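Local coordinates for protein Emp46p (Saccharomyces cerevisiae, PDB 2A6V) that serves as a calcium-independent lectin-type cargo receptor involved in the secretion of glycoproteins, and binds potassium through its carbohydrate recognition domain, at residues E18-Q22 / Q23-S27; R116-D119 / K120-E123; V187-M190 / G191-F195. One frame throughout, in Å; residues are numbered along the deposited sequence.

Interaction 1: E18-Q22 / Q23-S27. With K (potassium ion), chain D.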
loop_
_atom_site.group_PDB
_atom_site.type_symbol
_atom_site.label_atom_id
_atom_site.label_comp_id
_atom_site.label_asym_id
_atom_site.label_seq_id
_atom_site.Cartn_x
_atom_site.Cartn_y
_atom_site.Cartn_z
ATOM N N GLU A 18 -0.515 -4.996 20.728
ATOM C CA GLU A 18 -0.886 -4.414 22.017
ATOM C C GLU A 18 -2.346 -3.970 22.086
ATOM O O GLU A 18 -2.803 -3.529 23.136
ATOM C CB GLU A 18 0.023 -3.228 22.338
ATOM C CG GLU A 18 1.462 -3.630 22.642
ATOM C CD GLU A 18 2.414 -2.452 22.612
ATOM O OE1 GLU A 18 3.552 -2.627 22.127
ATOM O OE2 GLU A 18 2.031 -1.351 23.059
ATOM N N VAL A 19 -3.071 -4.075 20.980
ATOM C CA VAL A 19 -4.485 -3.697 20.970
ATOM C C VAL A 19 -5.237 -4.506 22.029
ATOM O O VAL A 19 -5.046 -5.712 22.140
ATOM C CB VAL A 19 -5.125 -3.913 19.580
ATOM C CG1 VAL A 19 -6.666 -3.783 19.649
ATOM C CG2 VAL A 19 -4.565 -2.906 18.561
ATOM N N THR A 20 -6.053 -3.814 22.829
ATOM C CA THR A 20 -6.980 -4.448 23.783
ATOM C C THR A 20 -8.445 -4.180 23.441
ATOM O O THR A 20 -9.329 -4.924 23.869
ATOM C CB THR A 20 -6.730 -3.927 25.196
ATOM O OG1 THR A 20 -6.935 -2.510 25.227
ATOM C CG2 THR A 20 -5.284 -4.124 25.618
ATOM N N ASP A 21 -8.696 -3.098 22.698
ATOM C CA ASP A 21 -10.037 -2.700 22.290
ATOM C C ASP A 21 -10.004 -2.396 20.792
ATOM O O ASP A 21 -9.735 -1.271 20.378
ATOM C CB ASP A 21 -10.499 -1.480 23.104
ATOM C CG ASP A 21 -11.972 -1.132 22.877
ATOM O OD1 ASP A 21 -12.591 -0.526 23.795
ATOM O OD2 ASP A 21 -12.594 -1.419 21.834
ATOM N N GLN A 22 -10.287 -3.419 19.993
ATOM C CA GLN A 22 -10.250 -3.334 18.536
ATOM C C GLN A 22 -11.046 -2.148 17.996
ATOM O O GLN A 22 -10.618 -1.451 17.080
ATOM C CB GLN A 22 -10.822 -4.631 17.957
ATOM C CG GLN A 22 -10.798 -4.730 16.444
ATOM C CD GLN A 22 -10.316 -6.090 15.939
ATOM O OE1 GLN A 22 -9.738 -6.872 16.694
ATOM N NE2 GLN A 22 -10.546 -6.361 14.656
ATOM N N GLN A 23 -12.217 -1.934 18.572
ATOM C CA GLN A 23 -13.138 -0.946 18.059
ATOM C C GLN A 23 -12.608 0.472 18.285
ATOM O O GLN A 23 -12.668 1.312 17.386
ATOM C CB GLN A 23 -14.500 -1.133 18.710
ATOM C CG GLN A 23 -15.595 -0.319 18.082
ATOM C CD GLN A 23 -16.949 -0.943 18.295
ATOM O OE1 GLN A 23 -17.371 -1.151 19.446
ATOM N NE2 GLN A 23 -17.632 -1.266 17.203
ATOM N N LYS A 24 -12.054 0.731 19.468
ATOM C CA LYS A 24 -11.543 2.058 19.793
ATOM C C LYS A 24 -10.254 2.384 19.040
ATOM O O LYS A 24 -10.123 3.453 18.446
ATOM C CB LYS A 24 -11.309 2.185 21.296
ATOM C CG LYS A 24 -10.724 3.529 21.739
ATOM C CD LYS A 24 -10.946 3.850 23.228
ATOM C CE LYS A 24 -11.383 2.639 24.078
ATOM N NZ LYS A 24 -12.883 2.539 24.181
ATOM N N GLU A 25 -9.304 1.452 19.055
ATOM C CA GLU A 25 -7.966 1.756 18.577
ATOM C C GLU A 25 -7.882 1.685 17.060
ATOM O O GLU A 25 -6.941 2.204 16.495
ATOM C CB GLU A 25 -6.922 0.837 19.237
ATOM C CG GLU A 25 -6.936 0.900 20.763
ATOM C CD GLU A 25 -6.027 -0.134 21.395
ATOM O OE1 GLU A 25 -6.544 -0.970 22.165
ATOM O OE2 GLU A 25 -4.812 -0.116 21.101
ATOM N N LEU A 26 -8.874 1.074 16.414
ATOM C CA LEU A 26 -8.923 1.039 14.947
ATOM C C LEU A 26 -10.035 1.905 14.363
ATOM O O LEU A 26 -10.427 1.737 13.221
ATOM C CB LEU A 26 -9.055 -0.407 14.453
ATOM C CG LEU A 26 -7.914 -1.359 14.824
ATOM C CD1 LEU A 26 -8.330 -2.798 14.503
ATOM C CD2 LEU A 26 -6.670 -0.963 14.083
ATOM N N SER A 27 -10.541 2.851 15.145
ATOM C CA SER A 27 -11.690 3.658 14.720
ATOM C C SER A 27 -11.479 4.500 13.473
ATOM O O SER A 27 -12.423 4.782 12.751
ATOM C CB SER A 27 -12.163 4.544 15.885
ATOM O OG SER A 27 -11.248 5.576 16.140
HETATM K K K D . -12.547 0.235 12.248
HETATM O O HOH W 1 -3.671 -0.756 23.840
HETATM O O HOH W 2 -15.169 -0.363 21.909
HETATM O O HOH W 3 -15.403 1.277 11.300
HETATM O O HOH W 4 -12.198 -2.393 13.488
#
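Both backbone N-H groups of Thr20 and Asp21 reach the Glu25 carboxylate from the same face, each tilted out of its plane. Thr20 N comes to Glu25 OE1 on the syn side at 3.0 Å, and Asp21 N meets that same oxygen on the anti side at 3.1 Å. The Asp21 carboxylate is approached differently, from above its plane: Lys24 NZ closes a salt bridge on OD1 at 3.1 Å, while Lys24 N donates to OD2 at 3.2 Å, 67° out of the plane. A weak bond from Gln23 N to OD2 adds to the grip.

Asp21 is thus the N-cap of the short helix 22-25. Aspartate suits this place, because its short side chain reaches forward to first-turn amides that have no carbonyl of an earlier helical turn to bond. Its own carbonyl O takes Glu25 N at 3.1 Å, almost in line with the C=O bond, and Leu26 N follows on Gln22 O. Glutamate fits one turn on: with CG anti to the carbonyl carbon (chi1 -57°) and an extended chain, it runs back along the preceding loop, bringing OE2 to 3.6 Å from Val19 CA. Water 1 links OE2 to Glu18 O. Lys24, bent at its outer torsions, crosses Asp21 at about a right angle. Leu26 CD1 packs on Gln22 CG at 3.7 Å.

Leu26 leaves the helical conformation, and its carbonyl O binds a potassium ion together with Trp29 O and waters 3 and 4. The capped turn rests on the Leu13-Pro14 loop, which Val19, Glu25 and Leu26 touch, and it leads through a short loop into strand 29-33, an outermost strand of its sheet.

Interaction 2: R116-D119 / K120-E123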
loop_
_atom_site.group_PDB
_atom_site.type_symbol
_atom_site.label_atom_id
_atom_site.label_comp_id
_atom_site.label_asym_id
_atom_site.label_seq_id
_atom_site.Cartn_x
_atom_site.Cartn_y
_atom_site.Cartn_z
ATOM N N ARG A 116 4.017 -7.608 -6.878
ATOM C CA ARG A 116 3.415 -8.728 -7.592
ATOM C C ARG A 116 4.473 -9.391 -8.449
ATOM O O ARG A 116 5.633 -8.971 -8.446
ATOM C CB ARG A 116 2.232 -8.270 -8.449
ATOM C CG ARG A 116 2.561 -7.579 -9.758
ATOM C CD ARG A 116 1.473 -7.749 -10.826
ATOM N NE ARG A 116 1.849 -7.116 -12.086
ATOM C CZ ARG A 116 1.453 -7.530 -13.280
ATOM N NH1 ARG A 116 0.635 -8.578 -13.397
ATOM N NH2 ARG A 116 1.884 -6.900 -14.372
ATOM N N LEU A 117 4.062 -10.436 -9.146
ATOM C CA LEU A 117 4.875 -11.016 -10.205
ATOM C C LEU A 117 4.526 -10.290 -11.481
ATOM O O LEU A 117 3.521 -10.584 -12.145
ATOM C CB LEU A 117 4.628 -12.515 -10.305
ATOM C CG LEU A 117 4.774 -13.294 -9.000
ATOM C CD1 LEU A 117 4.704 -14.752 -9.235
ATOM C CD2 LEU A 117 6.043 -12.949 -8.278
ATOM N N ASP A 118 5.313 -9.278 -11.788
ATOM C CA ASP A 118 5.091 -8.531 -12.998
ATOM C C ASP A 118 5.326 -9.457 -14.188
ATOM O O ASP A 118 6.130 -10.373 -14.120
ATOM C CB ASP A 118 6.020 -7.333 -13.033
ATOM C CG ASP A 118 5.891 -6.556 -14.303
ATOM O OD1 ASP A 118 5.034 -5.674 -14.394
ATOM O OD2 ASP A 118 6.625 -6.788 -15.275
ATOM N N ASP A 119 4.579 -9.258 -15.263
ATOM C CA ASP A 119 4.614 -10.274 -16.325
ATOM C C ASP A 119 5.944 -10.315 -17.032
ATOM O O ASP A 119 6.265 -11.317 -17.645
ATOM C CB ASP A 119 3.471 -10.142 -17.314
ATOM C CG ASP A 119 3.298 -8.765 -17.828
ATOM O OD1 ASP A 119 2.781 -7.888 -17.072
ATOM O OD2 ASP A 119 3.554 -8.494 -19.017
ATOM N N LYS A 120 6.719 -9.241 -16.935
ATOM C CA LYS A 120 8.051 -9.219 -17.546
ATOM C C LYS A 120 9.214 -9.093 -16.563
ATOM O O LYS A 120 10.299 -9.630 -16.827
ATOM C CB LYS A 120 8.110 -8.145 -18.622
ATOM C CG LYS A 120 7.228 -8.505 -19.826
ATOM C CD LYS A 120 7.249 -7.449 -20.884
ATOM C CE LYS A 120 6.438 -7.898 -22.115
ATOM N NZ LYS A 120 6.453 -6.836 -23.169
ATOM N N LEU A 121 9.012 -8.416 -15.432
ATOM C CA LEU A 121 10.073 -8.304 -14.405
ATOM C C LEU A 121 10.101 -9.460 -13.416
ATOM O O LEU A 121 11.110 -9.708 -12.719
ATOM C CB LEU A 121 9.881 -7.043 -13.590
ATOM C CG LEU A 121 9.964 -5.699 -14.292
ATOM C CD1 LEU A 121 9.523 -4.599 -13.328
ATOM C CD2 LEU A 121 11.351 -5.454 -14.797
ATOM N N GLY A 122 8.968 -10.128 -13.276
ATOM C CA GLY A 122 8.766 -11.049 -12.188
ATOM C C GLY A 122 8.590 -10.294 -10.876
ATOM O O GLY A 122 8.034 -9.206 -10.836
ATOM N N GLU A 123 9.108 -10.908 -9.827
ATOM C CA GLU A 123 8.933 -10.479 -8.440
ATOM C C GLU A 123 9.498 -9.072 -8.248
ATOM O O GLU A 123 10.698 -8.837 -8.410
ATOM C CB GLU A 123 9.642 -11.489 -7.568
ATOM C CG GLU A 123 9.047 -11.668 -6.208
ATOM C CD GLU A 123 9.619 -12.851 -5.440
ATOM O OE1 GLU A 123 9.308 -12.902 -4.244
ATOM O OE2 GLU A 123 10.376 -13.701 -5.982
#
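Asp118 OD2 is gripped by two backbone amides of the turn that follows it, Leu121 N at 2.9 Å and Lys120 N at 3.0 Å. This is an Asx turn built into the tip of a tight beta hairpin, in which Asp118 and Gly122 form the last hydrogen-bonded antiparallel pair and Asp119 to Leu121 make the bend. Leu121 N uses the anti lone pair of OD2, whereas Lys120 N comes from above the carboxylate plane. Aspartate is the right length here: with CG anti to its own N (chi1 177°), the carboxylate swings toward the turn and takes up amides that point inward.

Asp118 also pairs through its backbone, its N donating to Gly122 O at 2.9 Å and its O receiving Gly122 N. Gly122 has a positive phi of 72°, a conformation that a residue without a side chain adopts easily as the chain leaves the bend. The other carboxylate oxygen, OD1, joins a salt-bridge network in which Arg116 NH2 makes weak bonds to Asp118 OD1 and, at 3.0 Å, to Asp119 OD1. The guanidinium has Asp118 CA against one face, near its rim.

Beyond the turn, Asp118 touches Tyr128, and its side chain lies about 5 Å from the potassium ion bound by Tyr128, Ile138, Glu139 and Ser141. Leu121 packs on Tyr143 and Leu148. Glu123 turns its acid to Arg78 and to the amides of Tyr151 and Gln152, while its aliphatic part lies alongside Leu117, whose CD2 sits 3.8 Å from Glu123 CA.

Interaction 3: V187-M190 / G191-F195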
loop_
_atom_site.group_PDB
_atom_site.type_symbol
_atom_site.label_atom_id
_atom_site.label_comp_id
_atom_site.label_asym_id
_atom_site.label_seq_id
_atom_site.Cartn_x
_atom_site.Cartn_y
_atom_site.Cartn_z
ATOM N N VAL A 187 5.217 12.462 -9.146
ATOM C CA VAL A 187 4.025 12.435 -8.300
ATOM C C VAL A 187 3.945 13.777 -7.561
ATOM O O VAL A 187 4.751 14.049 -6.672
ATOM C CB VAL A 187 4.051 11.248 -7.296
ATOM C CG1 VAL A 187 2.659 11.004 -6.719
ATOM C CG2 VAL A 187 4.576 9.975 -7.952
ATOM N N LYS A 188 2.984 14.615 -7.942
ATOM C CA LYS A 188 2.867 15.953 -7.366
ATOM C C LYS A 188 1.541 16.222 -6.658
ATOM O O LYS A 188 1.434 17.184 -5.910
ATOM C CB LYS A 188 3.059 17.006 -8.456
ATOM C CG LYS A 188 4.453 17.039 -9.027
ATOM C CD LYS A 188 4.550 18.009 -10.189
ATOM C CE LYS A 188 5.465 17.486 -11.287
ATOM N NZ LYS A 188 6.888 17.784 -10.976
ATOM N N PHE A 189 0.520 15.403 -6.892
ATOM C CA PHE A 189 -0.808 15.743 -6.385
ATOM C C PHE A 189 -0.914 15.837 -4.858
ATOM O O PHE A 189 -1.770 16.559 -4.343
ATOM C CB PHE A 189 -1.879 14.809 -6.967
ATOM C CG PHE A 189 -1.840 13.411 -6.427
ATOM C CD1 PHE A 189 -2.546 13.077 -5.286
ATOM C CD2 PHE A 189 -1.122 12.417 -7.084
ATOM C CE1 PHE A 189 -2.525 11.788 -4.801
ATOM C CE2 PHE A 189 -1.091 11.129 -6.585
ATOM C CZ PHE A 189 -1.800 10.820 -5.449
ATOM N N MET A 190 -0.045 15.139 -4.126
ATOM C CA MET A 190 -0.129 15.144 -2.667
ATOM C C MET A 190 0.326 16.459 -2.041
ATOM O O MET A 190 0.047 16.707 -0.875
ATOM C CB MET A 190 0.711 14.021 -2.049
ATOM C CG MET A 190 0.250 12.632 -2.393
ATOM S SD MET A 190 1.107 12.001 -3.811
ATOM C CE MET A 190 2.817 11.795 -3.193
ATOM N N GLY A 191 1.059 17.277 -2.790
ATOM C CA GLY A 191 1.513 18.556 -2.277
ATOM C C GLY A 191 0.375 19.544 -2.083
ATOM O O GLY A 191 0.437 20.398 -1.190
ATOM N N SER A 192 -0.676 19.401 -2.887
ATOM C CA SER A 192 -1.706 20.431 -3.026
ATOM C C SER A 192 -3.149 19.911 -2.966
ATOM O O SER A 192 -4.089 20.629 -3.319
ATOM C CB SER A 192 -1.490 21.154 -4.355
ATOM O OG SER A 192 -1.616 20.262 -5.458
ATOM N N SER A 193 -3.338 18.674 -2.522
ATOM C CA SER A 193 -4.683 18.120 -2.405
ATOM C C SER A 193 -4.738 17.094 -1.281
ATOM O O SER A 193 -3.733 16.427 -0.998
ATOM C CB SER A 193 -5.119 17.476 -3.722
ATOM O OG SER A 193 -4.421 16.257 -3.957
ATOM N N PRO A 194 -5.887 16.974 -0.620
ATOM C CA PRO A 194 -6.068 15.889 0.354
ATOM C C PRO A 194 -6.069 14.554 -0.385
ATOM O O PRO A 194 -6.446 14.498 -1.549
ATOM C CB PRO A 194 -7.446 16.184 0.966
ATOM C CG PRO A 194 -7.738 17.609 0.623
ATOM C CD PRO A 194 -7.087 17.833 -0.715
ATOM N N PHE A 195 -5.631 13.492 0.272
ATOM C CA PHE A 195 -5.627 12.187 -0.357
ATOM C C PHE A 195 -5.859 11.087 0.667
ATOM O O PHE A 195 -5.724 11.282 1.875
ATOM C CB PHE A 195 -4.336 11.957 -1.156
ATOM C CG PHE A 195 -3.094 12.139 -0.345
ATOM C CD1 PHE A 195 -2.507 13.397 -0.214
ATOM C CD2 PHE A 195 -2.527 11.068 0.322
ATOM C CE1 PHE A 195 -1.379 13.572 0.560
ATOM C CE2 PHE A 195 -1.394 11.242 1.086
ATOM C CZ PHE A 195 -0.817 12.502 1.205
#
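Lys188 O receives Gly191 N at 3.1 Å, closing a type I beta turn, and the weaker bond from Ser192 N to Phe189 O carries the same winding one residue further before Ser193 returns to an extended conformation. The two overlapping turns lie in the connection between strands 179-184 and 196-202, which belong to different sheets of this legume-lectin-like beta sandwich.

The side chains of Phe189, Met190 and Phe195 gather into an apolar cluster. Met190 lays its CG over one face of the Phe195 ring, 3.6 Å from the centroid, a CH-pi contact. Its SD stands above that same ring at a distance of 5.2 Å from the centroid, a Met-aromatic contact. Methionine suits this place because its chain, bent at chi2 (93°), can cover one ring and still set its sulfur over the rim of a second, that of Phe189. The two phenylalanines cross at about a right angle, with Phe195 CB near the edge of the Phe189 ring.

At that edge, in the plane, lies Ser193 OG, 2.7 Å from Phe189 O and within hydrogen-bonding reach of Gln91 OE1 too; which of them takes its one proton is not settled. Serine suits the place because its small hydroxyl can approach the Phe189 carbonyl while lying beside the edge of the ring. Leu89 of strand 84-90 packs against both Met190 and Phe195, and Leu172 adds to the wall round Met190. The tightest apolar approach is Met190 CB to Phe195 CE1, 3.4 Å.

Overall arrangement
From the N terminus, interaction 1 comes first, capping the short helix 22-25 and delivering the chain into strand 29-33 at one border of its sheet. Interaction 2 follows at 116-123, where a hairpin turn joins strand 111-115 to strand 124-131 of that sheet, near the second potassium site and across the chain's centre from interaction 1. Interaction 3, at 187-195, comes last and folds the crossing from edge strand 179-184 of one sheet to strand 196-202 of the other. The three lie in series, neither nested nor crossed. Their centres are 28 to 36 Å apart, and none touches another, so each shapes a separate loop of the sandwich.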